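Local coordinates for CAG pathogenicity island protein 13 (Helicobacter pylori, PDB 2G3V) that is of unknown function but is encoded on the cag pathogenicity island, which specifies a type IV secretion system, at residues F109-F114 with A167-I172; D50-M55 with G120-F125; I103-N108 with E161-Y166; D43-M48 with M97-A102. All coordinates share one frame; numbering follows the deposited sequence.

Contact 1. Residues F109-F114 with A167-I172; sequences FLFSKF and ANLKTI
Phe111 and Leu169 make the apolar part of this surface contact. The leucine lies over one face of the phenylalanine ring: its CD1 methyl stands 4.2 Å from the centroid of the Phe111 ring, 13° off the normal, a CH-pi contact made over the face and displaced toward the CG side. Farther along the ring, Leu169 CB comes within 4.1 Å of Phe111 CZ, and the two side chains run past each other in opposite senses. With chi1 at -158°, Phe111 holds CG roughly trans to its own nitrogen, which carries the ring out to the short linker 169-171 between helices 160-168 and 172-180.

Leu169 is the first residue to depart from helical geometry after helix 160-168, and Thr171 is the N-cap of helix 172-180, its OG1 reaching Gln174 N in a weak bond. The ring also meets main chain of this linker: at its edge, Phe111 CZ is 4.2 Å from Lys170 C, while Thr171 O approaches obliquely, 3.9 Å from Phe111 CE2.

Within 109-114, Ser112 OG accepts from Phe114 N at 3.1 Å, forming an ST turn; Asp115 OD2 receives the Ser112 N-H.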
loop_
_atom_site.group_PDB
_atom_site.type_symbol
_atom_site.label_atom_id
_atom_site.label_comp_id
_atom_site.label_asym_id
_atom_site.label_seq_id
_atom_site.Cartn_x
_atom_site.Cartn_y
_atom_site.Cartn_z
ATOM N N PHE A 109 0.785 -2.756 15.639
ATOM C CA PHE A 109 1.101 -3.042 14.246
ATOM C C PHE A 109 1.357 -1.624 13.758
ATOM O O PHE A 109 0.483 -0.765 13.894
ATOM C CB PHE A 109 -0.111 -3.651 13.554
ATOM C CG PHE A 109 0.144 -4.066 12.148
ATOM C CD1 PHE A 109 0.745 -5.287 11.873
ATOM C CD2 PHE A 109 -0.183 -3.216 11.091
ATOM C CE1 PHE A 109 1.024 -5.662 10.559
ATOM C CE2 PHE A 109 0.089 -3.575 9.774
ATOM C CZ PHE A 109 0.694 -4.800 9.503
ATOM N N LEU A 110 2.534 -1.375 13.198
ATOM C CA LEU A 110 2.922 -0.022 12.776
ATOM C C LEU A 110 3.585 0.550 14.033
ATOM O O LEU A 110 3.229 1.623 14.525
ATOM C CB LEU A 110 1.713 0.857 12.424
ATOM C CG LEU A 110 0.874 0.599 11.175
ATOM C CD1 LEU A 110 -0.198 1.693 11.099
ATOM C CD2 LEU A 110 1.747 0.614 9.923
ATOM N N PHE A 111 4.552 -0.211 14.527
ATOM C CA PHE A 111 5.317 0.063 15.733
ATOM C C PHE A 111 6.429 1.094 15.528
ATOM O O PHE A 111 6.580 2.039 16.312
ATOM C CB PHE A 111 5.924 -1.265 16.201
ATOM C CG PHE A 111 6.293 -1.306 17.663
ATOM C CD1 PHE A 111 5.314 -1.195 18.650
ATOM C CD2 PHE A 111 7.617 -1.518 18.051
ATOM C CE1 PHE A 111 5.639 -1.302 19.996
ATOM C CE2 PHE A 111 7.963 -1.625 19.407
ATOM C CZ PHE A 111 6.968 -1.518 20.382
ATOM N N SER A 112 7.210 0.914 14.468
ATOM C CA SER A 112 8.332 1.802 14.197
ATOM C C SER A 112 8.215 2.469 12.853
ATOM O O SER A 112 7.208 2.327 12.162
ATOM C CB SER A 112 9.622 1.007 14.196
ATOM O OG SER A 112 9.671 0.183 13.037
ATOM N N LYS A 113 9.275 3.184 12.478
ATOM C CA LYS A 113 9.301 3.869 11.198
ATOM C C LYS A 113 9.523 2.890 10.047
ATOM O O LYS A 113 9.205 3.209 8.901
ATOM C CB LYS A 113 10.380 4.954 11.195
ATOM C CG LYS A 113 9.972 6.219 11.962
ATOM C CD LYS A 113 11.027 7.315 11.871
ATOM C CE LYS A 113 10.628 8.574 12.649
ATOM N NZ LYS A 113 11.532 9.726 12.396
ATOM N N PHE A 114 10.049 1.701 10.349
ATOM C CA PHE A 114 10.298 0.695 9.316
ATOM C C PHE A 114 9.009 0.251 8.675
ATOM O O PHE A 114 8.977 -0.134 7.512
ATOM C CB PHE A 114 10.996 -0.544 9.896
ATOM C CG PHE A 114 11.175 -1.669 8.888
ATOM C CD1 PHE A 114 12.026 -1.514 7.794
ATOM C CD2 PHE A 114 10.482 -2.875 9.032
ATOM C CE1 PHE A 114 12.183 -2.544 6.854
ATOM C CE2 PHE A 114 10.631 -3.907 8.102
ATOM C CZ PHE A 114 11.490 -3.740 7.008
ATOM N N ALA A 167 0.965 -7.978 20.548
ATOM C CA ALA A 167 0.411 -7.617 21.844
ATOM C C ALA A 167 1.526 -7.503 22.867
ATOM O O ALA A 167 1.497 -6.630 23.729
ATOM C CB ALA A 167 -0.607 -8.656 22.285
ATOM N N ASN A 168 2.523 -8.374 22.747
ATOM C CA ASN A 168 3.644 -8.390 23.687
ATOM C C ASN A 168 4.797 -7.439 23.382
ATOM O O ASN A 168 5.571 -7.105 24.278
ATOM C CB ASN A 168 4.189 -9.818 23.832
ATOM C CG ASN A 168 3.388 -10.652 24.818
ATOM O OD1 ASN A 168 2.171 -10.804 24.683
ATOM N ND2 ASN A 168 4.070 -11.199 25.823
ATOM N N LEU A 169 4.918 -6.997 22.133
ATOM C CA LEU A 169 6.012 -6.101 21.775
ATOM C C LEU A 169 6.256 -5.091 22.874
ATOM O O LEU A 169 5.314 -4.516 23.414
ATOM C CB LEU A 169 5.711 -5.369 20.472
ATOM C CG LEU A 169 5.928 -6.193 19.216
ATOM C CD1 LEU A 169 5.581 -5.358 17.997
ATOM C CD2 LEU A 169 7.380 -6.648 19.165
ATOM N N LYS A 170 7.524 -4.883 23.209
ATOM C CA LYS A 170 7.878 -3.931 24.247
ATOM C C LYS A 170 8.930 -2.924 23.801
ATOM O O LYS A 170 8.833 -1.739 24.132
ATOM C CB LYS A 170 8.377 -4.668 25.496
ATOM C CG LYS A 170 7.281 -5.405 26.291
ATOM C CD LYS A 170 6.310 -4.430 26.952
ATOM C CE LYS A 170 5.270 -5.175 27.778
ATOM N NZ LYS A 170 4.347 -4.254 28.505
ATOM N N THR A 171 9.929 -3.380 23.049
ATOM C CA THR A 171 10.988 -2.478 22.609
ATOM C C THR A 171 11.343 -2.624 21.141
ATOM O O THR A 171 11.070 -3.652 20.526
ATOM C CB THR A 171 12.280 -2.723 23.407
ATOM O OG1 THR A 171 12.742 -4.060 23.157
ATOM C CG2 THR A 171 12.038 -2.540 24.900
ATOM N N ILE A 172 11.971 -1.590 20.593
ATOM C CA ILE A 172 12.418 -1.611 19.202
ATOM C C ILE A 172 13.519 -2.650 19.036
ATOM O O ILE A 172 13.828 -3.073 17.928
ATOM C CB ILE A 172 13.042 -0.268 18.768
ATOM C CG1 ILE A 172 13.752 0.375 19.969
ATOM C CG2 ILE A 172 11.998 0.600 18.088
ATOM C CD1 ILE A 172 15.069 1.054 19.613
#

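Contact 2. Residues D50-M55 with G120-F125; sequences DFFKQM and GIFLPF
Phe51, the first residue of helix 35-57 to touch across this contact, presents the edge of its ring to a backbone carbonyl: its CE2 lies 3.6 Å from Phe125 O, close to the ring plane. One face of the ring is covered from within the same helix by Met55 CG. Phe126, next in the chain after the 120-125 segment, meets Phe51 edge-to-face.

Phe52 follows and supplies most of the helix's share of the contact. Its ring enters rim first, with CZ 3.7 Å from Phe122 CB and CE2 3.9 Å from Phe122 CD1. The two side chains cross at about a right angle, the Phe52 edge lying against the root of Phe122. On the same rim, Phe52 CE1 is 3.9 Å from Phe125 O and 4.5 Å from Phe125 CB.

The segment 120-125 ends in a short 3-10 turn, with Phe125 N bonded to Phe122 O. Leu92 and Thr96 of helix 82-105 also pack on Phe52, placing it where two helices and the linking loop meet in the buried interior of this helical protein. Phe125 O receives a hydrogen bond from Tyr89 OH, so this carbonyl is satisfied in buried surroundings, while the aromatic edges directed at it probably add a weak electrostatic attraction to packing that is otherwise apolar.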
loop_
_atom_site.group_PDB
_atom_site.type_symbol
_atom_site.label_atom_id
_atom_site.label_comp_id
_atom_site.label_asym_id
_atom_site.label_seq_id
_atom_site.Cartn_x
_atom_site.Cartn_y
_atom_site.Cartn_z
ATOM N N ASP A 50 -9.669 5.803 0.122
ATOM C CA ASP A 50 -10.821 6.498 -0.435
ATOM C C ASP A 50 -10.580 6.791 -1.910
ATOM O O ASP A 50 -11.503 6.732 -2.717
ATOM C CB ASP A 50 -11.088 7.803 0.333
ATOM C CG ASP A 50 -11.344 7.563 1.830
ATOM O OD1 ASP A 50 -12.090 6.600 2.161
ATOM O OD2 ASP A 50 -10.814 8.331 2.677
ATOM N N PHE A 51 -9.330 7.093 -2.250
ATOM C CA PHE A 51 -8.943 7.400 -3.618
ATOM C C PHE A 51 -9.207 6.175 -4.464
ATOM O O PHE A 51 -9.852 6.249 -5.514
ATOM C CB PHE A 51 -7.462 7.758 -3.676
ATOM C CG PHE A 51 -6.936 7.976 -5.065
ATOM C CD1 PHE A 51 -7.278 9.114 -5.782
ATOM C CD2 PHE A 51 -6.086 7.041 -5.649
ATOM C CE1 PHE A 51 -6.779 9.329 -7.066
ATOM C CE2 PHE A 51 -5.578 7.238 -6.931
ATOM C CZ PHE A 51 -5.929 8.392 -7.640
ATOM N N PHE A 52 -8.701 5.042 -3.992
ATOM C CA PHE A 52 -8.896 3.786 -4.692
ATOM C C PHE A 52 -10.399 3.513 -4.916
ATOM O O PHE A 52 -10.840 3.236 -6.044
ATOM C CB PHE A 52 -8.240 2.634 -3.914
ATOM C CG PHE A 52 -6.737 2.778 -3.744
ATOM C CD1 PHE A 52 -5.978 3.517 -4.655
ATOM C CD2 PHE A 52 -6.088 2.172 -2.672
ATOM C CE1 PHE A 52 -4.598 3.651 -4.498
ATOM C CE2 PHE A 52 -4.716 2.291 -2.500
ATOM C CZ PHE A 52 -3.963 3.035 -3.413
ATOM N N LYS A 53 -11.189 3.607 -3.852
ATOM C CA LYS A 53 -12.624 3.386 -3.981
ATOM C C LYS A 53 -13.215 4.317 -5.041
ATOM O O LYS A 53 -14.034 3.900 -5.851
ATOM C CB LYS A 53 -13.319 3.631 -2.645
ATOM C CG LYS A 53 -14.838 3.725 -2.759
ATOM C CD LYS A 53 -15.508 3.738 -1.413
ATOM C CE LYS A 53 -15.275 2.415 -0.702
ATOM N NZ LYS A 53 -16.053 2.282 0.566
ATOM N N GLN A 54 -12.781 5.574 -5.034
ATOM C CA GLN A 54 -13.262 6.564 -5.990
ATOM C C GLN A 54 -12.905 6.246 -7.435
ATOM O O GLN A 54 -13.576 6.705 -8.367
ATOM C CB GLN A 54 -12.730 7.954 -5.619
ATOM C CG GLN A 54 -13.700 8.799 -4.799
ATOM C CD GLN A 54 -14.943 9.209 -5.595
ATOM O OE1 GLN A 54 -15.898 8.431 -5.753
ATOM N NE2 GLN A 54 -14.928 10.438 -6.112
HETATM N N MSE A 55 -11.872 5.446 -7.654
HETATM C CA MSE A 55 -11.515 5.154 -9.027
HETATM C C MSE A 55 -12.519 4.192 -9.683
HETATM O O MSE A 55 -13.086 4.490 -10.743
HETATM C CB MSE A 55 -10.088 4.605 -9.071
HETATM C CG MSE A 55 -9.058 5.552 -8.480
HETATM SE SE MSE A 55 -8.941 7.244 -9.410
HETATM C CE MSE A 55 -8.079 6.633 -10.980
ATOM N N GLY A 120 4.617 1.295 0.563
ATOM C CA GLY A 120 5.171 1.022 -0.754
ATOM C C GLY A 120 4.325 0.124 -1.650
ATOM O O GLY A 120 4.537 0.049 -2.863
ATOM N N ILE A 121 3.356 -0.563 -1.069
ATOM C CA ILE A 121 2.495 -1.415 -1.863
ATOM C C ILE A 121 1.470 -0.593 -2.630
ATOM O O ILE A 121 1.078 -0.952 -3.735
ATOM C CB ILE A 121 1.757 -2.415 -0.969
ATOM C CG1 ILE A 121 2.766 -3.406 -0.396
ATOM C CG2 ILE A 121 0.649 -3.125 -1.752
ATOM C CD1 ILE A 121 2.163 -4.367 0.591
ATOM N N PHE A 122 1.067 0.533 -2.053
ATOM C CA PHE A 122 0.032 1.357 -2.656
ATOM C C PHE A 122 0.484 2.581 -3.436
ATOM O O PHE A 122 -0.226 3.027 -4.334
ATOM C CB PHE A 122 -0.959 1.766 -1.565
ATOM C CG PHE A 122 -1.367 0.625 -0.668
ATOM C CD1 PHE A 122 -2.248 -0.350 -1.114
ATOM C CD2 PHE A 122 -0.789 0.476 0.594
ATOM C CE1 PHE A 122 -2.544 -1.467 -0.327
ATOM C CE2 PHE A 122 -1.078 -0.642 1.394
ATOM C CZ PHE A 122 -1.952 -1.613 0.929
ATOM N N LEU A 123 1.656 3.115 -3.103
ATOM C CA LEU A 123 2.191 4.311 -3.763
ATOM C C LEU A 123 2.245 4.329 -5.305
ATOM O O LEU A 123 1.943 5.344 -5.921
ATOM C CB LEU A 123 3.578 4.632 -3.187
ATOM C CG LEU A 123 3.656 5.601 -1.993
ATOM C CD1 LEU A 123 2.369 5.608 -1.223
ATOM C CD2 LEU A 123 4.826 5.213 -1.081
ATOM N N PRO A 124 2.626 3.210 -5.944
ATOM C CA PRO A 124 2.713 3.109 -7.417
ATOM C C PRO A 124 1.397 3.378 -8.159
ATOM O O PRO A 124 1.386 3.640 -9.361
ATOM C CB PRO A 124 3.187 1.672 -7.638
ATOM C CG PRO A 124 4.000 1.408 -6.432
ATOM C CD PRO A 124 3.155 1.985 -5.319
ATOM N N PHE A 125 0.289 3.290 -7.436
ATOM C CA PHE A 125 -1.023 3.521 -8.017
ATOM C C PHE A 125 -1.683 4.742 -7.398
ATOM O O PHE A 125 -2.841 5.022 -7.673
ATOM C CB PHE A 125 -1.927 2.302 -7.795
ATOM C CG PHE A 125 -1.511 1.080 -8.565
ATOM C CD1 PHE A 125 -1.671 1.020 -9.950
ATOM C CD2 PHE A 125 -0.940 -0.007 -7.906
ATOM C CE1 PHE A 125 -1.260 -0.108 -10.675
ATOM C CE2 PHE A 125 -0.524 -1.147 -8.613
ATOM C CZ PHE A 125 -0.681 -1.199 -10.004
#

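Contact 3. Residues I103-N108 with E161-Y166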
loop_
_atom_site.group_PDB
_atom_site.type_symbol
_atom_site.label_atom_id
_atom_site.label_comp_id
_atom_site.label_asym_id
_atom_site.label_seq_id
_atom_site.Cartn_x
_atom_site.Cartn_y
_atom_site.Cartn_z
ATOM N N ILE A 103 -4.587 -2.687 11.638
ATOM C CA ILE A 103 -4.161 -1.566 12.464
ATOM C C ILE A 103 -5.095 -1.374 13.670
ATOM O O ILE A 103 -4.639 -1.204 14.798
ATOM C CB ILE A 103 -4.103 -0.254 11.603
ATOM C CG1 ILE A 103 -2.960 -0.359 10.584
ATOM C CG2 ILE A 103 -3.909 0.990 12.506
ATOM C CD1 ILE A 103 -2.883 0.777 9.579
ATOM N N ALA A 104 -6.403 -1.408 13.440
ATOM C CA ALA A 104 -7.368 -1.245 14.523
ATOM C C ALA A 104 -7.279 -2.363 15.570
ATOM O O ALA A 104 -7.117 -2.103 16.753
ATOM C CB ALA A 104 -8.785 -1.189 13.945
ATOM N N GLU A 105 -7.392 -3.603 15.108
ATOM C CA GLU A 105 -7.358 -4.809 15.942
ATOM C C GLU A 105 -6.016 -5.163 16.627
ATOM O O GLU A 105 -5.960 -6.079 17.454
ATOM C CB GLU A 105 -7.834 -5.987 15.080
ATOM C CG GLU A 105 -7.957 -7.346 15.772
ATOM C CD GLU A 105 -9.090 -7.409 16.794
ATOM O OE1 GLU A 105 -10.191 -6.894 16.505
ATOM O OE2 GLU A 105 -8.884 -7.989 17.882
ATOM N N ASN A 106 -4.941 -4.469 16.264
ATOM C CA ASN A 106 -3.626 -4.701 16.868
ATOM C C ASN A 106 -2.821 -3.386 16.964
ATOM O O ASN A 106 -1.996 -3.091 16.091
ATOM C CB ASN A 106 -2.804 -5.708 16.053
ATOM C CG ASN A 106 -3.603 -6.931 15.615
ATOM O OD1 ASN A 106 -4.063 -7.001 14.472
ATOM N ND2 ASN A 106 -3.757 -7.908 16.517
ATOM N N PRO A 107 -3.040 -2.592 18.038
ATOM C CA PRO A 107 -2.365 -1.312 18.277
ATOM C C PRO A 107 -0.912 -1.200 17.835
ATOM O O PRO A 107 -0.561 -0.266 17.111
ATOM C CB PRO A 107 -2.531 -1.118 19.779
ATOM C CG PRO A 107 -3.904 -1.616 19.997
ATOM C CD PRO A 107 -3.911 -2.923 19.185
ATOM N N ASN A 108 -0.079 -2.154 18.254
ATOM C CA ASN A 108 1.352 -2.150 17.937
ATOM C C ASN A 108 1.757 -2.498 16.505
ATOM O O ASN A 108 2.945 -2.547 16.189
ATOM C CB ASN A 108 2.106 -3.060 18.907
ATOM C CG ASN A 108 2.098 -2.538 20.326
ATOM O OD1 ASN A 108 2.256 -3.306 21.279
ATOM N ND2 ASN A 108 1.931 -1.228 20.481
ATOM N N GLU A 161 -1.393 -15.987 16.681
ATOM C CA GLU A 161 0.035 -16.014 16.944
ATOM C C GLU A 161 0.637 -14.646 16.647
ATOM O O GLU A 161 1.410 -14.107 17.446
ATOM C CB GLU A 161 0.703 -17.090 16.078
ATOM C CG GLU A 161 2.203 -17.289 16.326
ATOM C CD GLU A 161 2.733 -18.550 15.654
ATOM O OE1 GLU A 161 2.610 -18.670 14.416
ATOM O OE2 GLU A 161 3.268 -19.428 16.363
ATOM N N GLU A 162 0.277 -14.083 15.499
ATOM C CA GLU A 162 0.784 -12.772 15.108
ATOM C C GLU A 162 0.260 -11.702 16.056
ATOM O O GLU A 162 1.017 -10.865 16.540
ATOM C CB GLU A 162 0.378 -12.452 13.659
ATOM C CG GLU A 162 0.977 -13.428 12.650
ATOM C CD GLU A 162 0.569 -13.161 11.208
ATOM O OE1 GLU A 162 -0.636 -13.235 10.899
ATOM O OE2 GLU A 162 1.463 -12.884 10.380
HETATM N N MSE A 163 -1.041 -11.736 16.324
HETATM C CA MSE A 163 -1.653 -10.776 17.236
HETATM C C MSE A 163 -0.952 -10.848 18.589
HETATM O O MSE A 163 -0.453 -9.844 19.092
HETATM C CB MSE A 163 -3.145 -11.065 17.412
HETATM C CG MSE A 163 -3.957 -10.853 16.143
HETATM SE SE MSE A 163 -5.858 -10.846 16.436
HETATM C CE MSE A 163 -5.983 -9.326 17.594
ATOM N N ASN A 164 -0.905 -12.043 19.169
ATOM C CA ASN A 164 -0.246 -12.226 20.455
ATOM C C ASN A 164 1.108 -11.523 20.440
ATOM O O ASN A 164 1.411 -10.715 21.321
ATOM C CB ASN A 164 -0.041 -13.716 20.753
ATOM C CG ASN A 164 -1.308 -14.398 21.240
ATOM O OD1 ASN A 164 -2.089 -13.817 21.996
ATOM N ND2 ASN A 164 -1.506 -15.646 20.827
ATOM N N PHE A 165 1.919 -11.837 19.427
ATOM C CA PHE A 165 3.247 -11.249 19.284
ATOM C C PHE A 165 3.211 -9.737 19.440
ATOM O O PHE A 165 3.842 -9.173 20.330
ATOM C CB PHE A 165 3.837 -11.582 17.917
ATOM C CG PHE A 165 5.139 -10.893 17.657
ATOM C CD1 PHE A 165 6.298 -11.309 18.310
ATOM C CD2 PHE A 165 5.191 -9.766 16.843
ATOM C CE1 PHE A 165 7.490 -10.607 18.164
ATOM C CE2 PHE A 165 6.372 -9.060 16.691
ATOM C CZ PHE A 165 7.529 -9.482 17.360
ATOM N N TYR A 166 2.474 -9.084 18.554
ATOM C CA TYR A 166 2.353 -7.637 18.595
ATOM C C TYR A 166 1.836 -7.177 19.945
ATOM O O TYR A 166 2.222 -6.118 20.436
ATOM C CB TYR A 166 1.417 -7.141 17.478
ATOM C CG TYR A 166 2.101 -7.025 16.139
ATOM C CD1 TYR A 166 3.073 -6.050 15.916
ATOM C CD2 TYR A 166 1.826 -7.923 15.117
ATOM C CE1 TYR A 166 3.754 -5.975 14.706
ATOM C CE2 TYR A 166 2.503 -7.863 13.905
ATOM C CZ TYR A 166 3.465 -6.886 13.703
ATOM O OH TYR A 166 4.131 -6.831 12.493
#
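Tyr166, Met163 and Asn106 carry the largest buried areas where the end of helix 82-105 meets helix 160-168. The tyrosine side chain lies beside the backbone of Asn108, its CD1 3.5 Å from Asn108 O, with the oxygen approaching the ring obliquely. Asn108 CB in turn lies 3.4 Å from Tyr166 O, so each residue sets its side chain against the main chain of the other. One face of the Tyr166 ring is covered by Phe165 of its own helix, and Phe109 adds an edge-to-face contact.

Met163, present as selenomethionine, lies against Glu105 and Asn106, where helix 82-105 ends. Its SE is 4.1 Å from Glu105 CG; the placement of the terminal methyl is doubtful. Asn106 crosses the selenomethionine at about a right angle, with Asn106 CG 4.0 Å from Met163 CG. Met158, from the loop before helix 160-168, packs on Asn106, Met163 and Tyr166 alike.

Asn106 is the first residue to leave helical geometry after helix 82-105, and Pro107 follows it. The arrangement is that of the C-terminal end of one helix and the loop leaving it, packed against the side of a second helix, here near the surface of an all-helical fold.

Contact 4. Residues D43-M48 with M97-A102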
loop_
_atom_site.group_PDB
_atom_site.type_symbol
_atom_site.label_atom_id
_atom_site.label_comp_id
_atom_site.label_asym_id
_atom_site.label_seq_id
_atom_site.Cartn_x
_atom_site.Cartn_y
_atom_site.Cartn_z
ATOM N N ASP A 43 -3.670 8.205 8.451
ATOM C CA ASP A 43 -4.432 9.104 7.594
ATOM C C ASP A 43 -4.034 8.905 6.142
ATOM O O ASP A 43 -4.873 9.008 5.239
ATOM C CB ASP A 43 -4.204 10.553 7.993
ATOM C CG ASP A 43 -4.694 10.847 9.388
ATOM O OD1 ASP A 43 -5.532 10.066 9.888
ATOM O OD2 ASP A 43 -4.249 11.855 9.975
ATOM N N GLN A 44 -2.759 8.600 5.915
ATOM C CA GLN A 44 -2.269 8.367 4.568
ATOM C C GLN A 44 -2.881 7.108 3.954
ATOM O O GLN A 44 -3.181 7.055 2.764
ATOM C CB GLN A 44 -0.749 8.231 4.568
ATOM C CG GLN A 44 -0.010 9.375 3.900
ATOM C CD GLN A 44 1.479 9.106 3.804
ATOM O OE1 GLN A 44 2.229 9.291 4.773
ATOM N NE2 GLN A 44 1.918 8.644 2.632
ATOM N N ILE A 45 -3.048 6.082 4.770
ATOM C CA ILE A 45 -3.642 4.843 4.300
ATOM C C ILE A 45 -5.114 5.106 3.983
ATOM O O ILE A 45 -5.641 4.598 3.005
ATOM C CB ILE A 45 -3.514 3.719 5.378
ATOM C CG1 ILE A 45 -2.031 3.401 5.611
ATOM C CG2 ILE A 45 -4.290 2.460 4.947
ATOM C CD1 ILE A 45 -1.771 2.353 6.678
ATOM N N LYS A 46 -5.758 5.914 4.815
ATOM C CA LYS A 46 -7.176 6.259 4.647
ATOM C C LYS A 46 -7.412 7.114 3.404
ATOM O O LYS A 46 -8.378 6.918 2.683
ATOM C CB LYS A 46 -7.680 7.007 5.890
ATOM C CG LYS A 46 -9.097 7.488 5.790
ATOM C CD LYS A 46 -10.060 6.332 5.788
ATOM C CE LYS A 46 -11.493 6.838 5.788
ATOM N NZ LYS A 46 -12.512 5.759 5.829
ATOM N N THR A 47 -6.530 8.079 3.174
ATOM C CA THR A 47 -6.644 8.939 2.003
ATOM C C THR A 47 -6.524 8.095 0.724
ATOM O O THR A 47 -7.250 8.311 -0.239
ATOM C CB THR A 47 -5.550 10.022 2.036
ATOM O OG1 THR A 47 -5.622 10.682 3.302
ATOM C CG2 THR A 47 -5.742 11.051 0.910
HETATM N N MSE A 48 -5.617 7.127 0.715
HETATM C CA MSE A 48 -5.444 6.292 -0.469
HETATM C C MSE A 48 -6.649 5.366 -0.637
HETATM O O MSE A 48 -7.192 5.189 -1.745
HETATM C CB MSE A 48 -4.152 5.471 -0.363
HETATM C CG MSE A 48 -2.897 6.323 -0.281
HETATM SE SE MSE A 48 -1.283 5.315 -0.466
HETATM C CE MSE A 48 -1.047 4.707 1.339
HETATM N N MSE A 97 -8.280 -1.698 3.077
HETATM C CA MSE A 97 -9.292 -1.971 4.089
HETATM C C MSE A 97 -8.806 -2.998 5.122
HETATM O O MSE A 97 -8.985 -2.818 6.330
HETATM C CB MSE A 97 -10.557 -2.500 3.411
HETATM C CG MSE A 97 -11.592 -1.459 3.050
HETATM SE SE MSE A 97 -12.778 -0.998 4.547
HETATM C CE MSE A 97 -13.704 -2.698 4.708
ATOM N N GLU A 98 -8.205 -4.080 4.634
ATOM C CA GLU A 98 -7.695 -5.140 5.510
ATOM C C GLU A 98 -6.580 -4.596 6.410
ATOM O O GLU A 98 -6.555 -4.881 7.606
ATOM C CB GLU A 98 -7.169 -6.316 4.674
ATOM C CG GLU A 98 -7.006 -7.618 5.441
ATOM C CD GLU A 98 -8.343 -8.167 5.927
ATOM O OE1 GLU A 98 -9.278 -8.289 5.095
ATOM O OE2 GLU A 98 -8.452 -8.478 7.132
ATOM N N LEU A 99 -5.658 -3.823 5.832
ATOM C CA LEU A 99 -4.552 -3.227 6.598
ATOM C C LEU A 99 -5.123 -2.306 7.684
ATOM O O LEU A 99 -4.693 -2.345 8.845
ATOM C CB LEU A 99 -3.623 -2.424 5.667
ATOM C CG LEU A 99 -2.589 -1.438 6.255
ATOM C CD1 LEU A 99 -1.550 -2.174 7.093
ATOM C CD2 LEU A 99 -1.923 -0.677 5.127
ATOM N N LEU A 100 -6.101 -1.492 7.299
ATOM C CA LEU A 100 -6.741 -0.571 8.233
ATOM C C LEU A 100 -7.322 -1.342 9.418
ATOM O O LEU A 100 -7.191 -0.916 10.564
ATOM C CB LEU A 100 -7.847 0.203 7.515
ATOM C CG LEU A 100 -7.826 1.729 7.477
ATOM C CD1 LEU A 100 -6.434 2.286 7.707
ATOM C CD2 LEU A 100 -8.372 2.169 6.131
ATOM N N HIS A 101 -7.963 -2.476 9.155
ATOM C CA HIS A 101 -8.526 -3.275 10.246
ATOM C C HIS A 101 -7.426 -3.907 11.077
ATOM O O HIS A 101 -7.542 -3.989 12.305
ATOM C CB HIS A 101 -9.469 -4.357 9.710
ATOM C CG HIS A 101 -10.763 -3.813 9.212
ATOM N ND1 HIS A 101 -11.570 -3.010 9.988
ATOM C CD2 HIS A 101 -11.375 -3.915 8.010
ATOM C CE1 HIS A 101 -12.622 -2.636 9.283
ATOM N NE2 HIS A 101 -12.527 -3.171 8.079
ATOM N N ALA A 102 -6.368 -4.360 10.401
ATOM C CA ALA A 102 -5.221 -4.952 11.081
ATOM C C ALA A 102 -4.747 -3.929 12.104
ATOM O O ALA A 102 -4.571 -4.251 13.281
ATOM C CB ALA A 102 -4.112 -5.250 10.086
#
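Asp43 O, a main-chain carbonyl of helix 35-57, is gripped twice: Thr47 OG1 donates to it at 2.7 Å and Thr47 N at 2.8 Å. The two donors arrive from opposite faces of the carbonyl plane, the hydroxyl standing 38° out of it, so the threonine side chain reinforces the ordinary helical bond.

Ile45, between these residues in sequence, faces helix 82-105. Its CD1 reaches Leu99 CD2 at 3.4 Å. CG2 of Ile45 comes closest to Leu100 CD1, at 3.5 Å, and also lies 3.9 Å from Leu99 CD2; the two shorter approaches are tight for methyl pairs. This is helix-helix packing in the buried interior of the bundle, with Leu99 also touching Phe109 and Phe156 from the loops.

The leucines approach differently. Leu99 crosses Ile45 at about a right angle, its CG trans to the backbone nitrogen (chi1 166°), a setting that places CD2 against Ile45 CD1. Leu100 instead runs past the isoleucine in the opposite sense, and its CD1 is also 4.0 Å from Ile45 CB.

How the contacts relate
From the N terminus, helix 35-57 supplies the first side of contact 4 and then of contact 2. Contact 4 closes first, when helix 82-105 returns alongside. Contact 2 opens before that closure and ends in the following loop at 120-125, so the two cross; they touch where Phe122 and Leu123 meet Met48. Contacts 3 and 1 open at the end of helix 82-105 and in the loop after it, each spanning past helices 128-133 and 136-149 to reach helix 160-168 and the linker after it. They cross each other and contact 2, but follow contact 4 in series. Ile103 meets Ile45, and Phe109 meets Leu99, joining this outer pair to the buried helices.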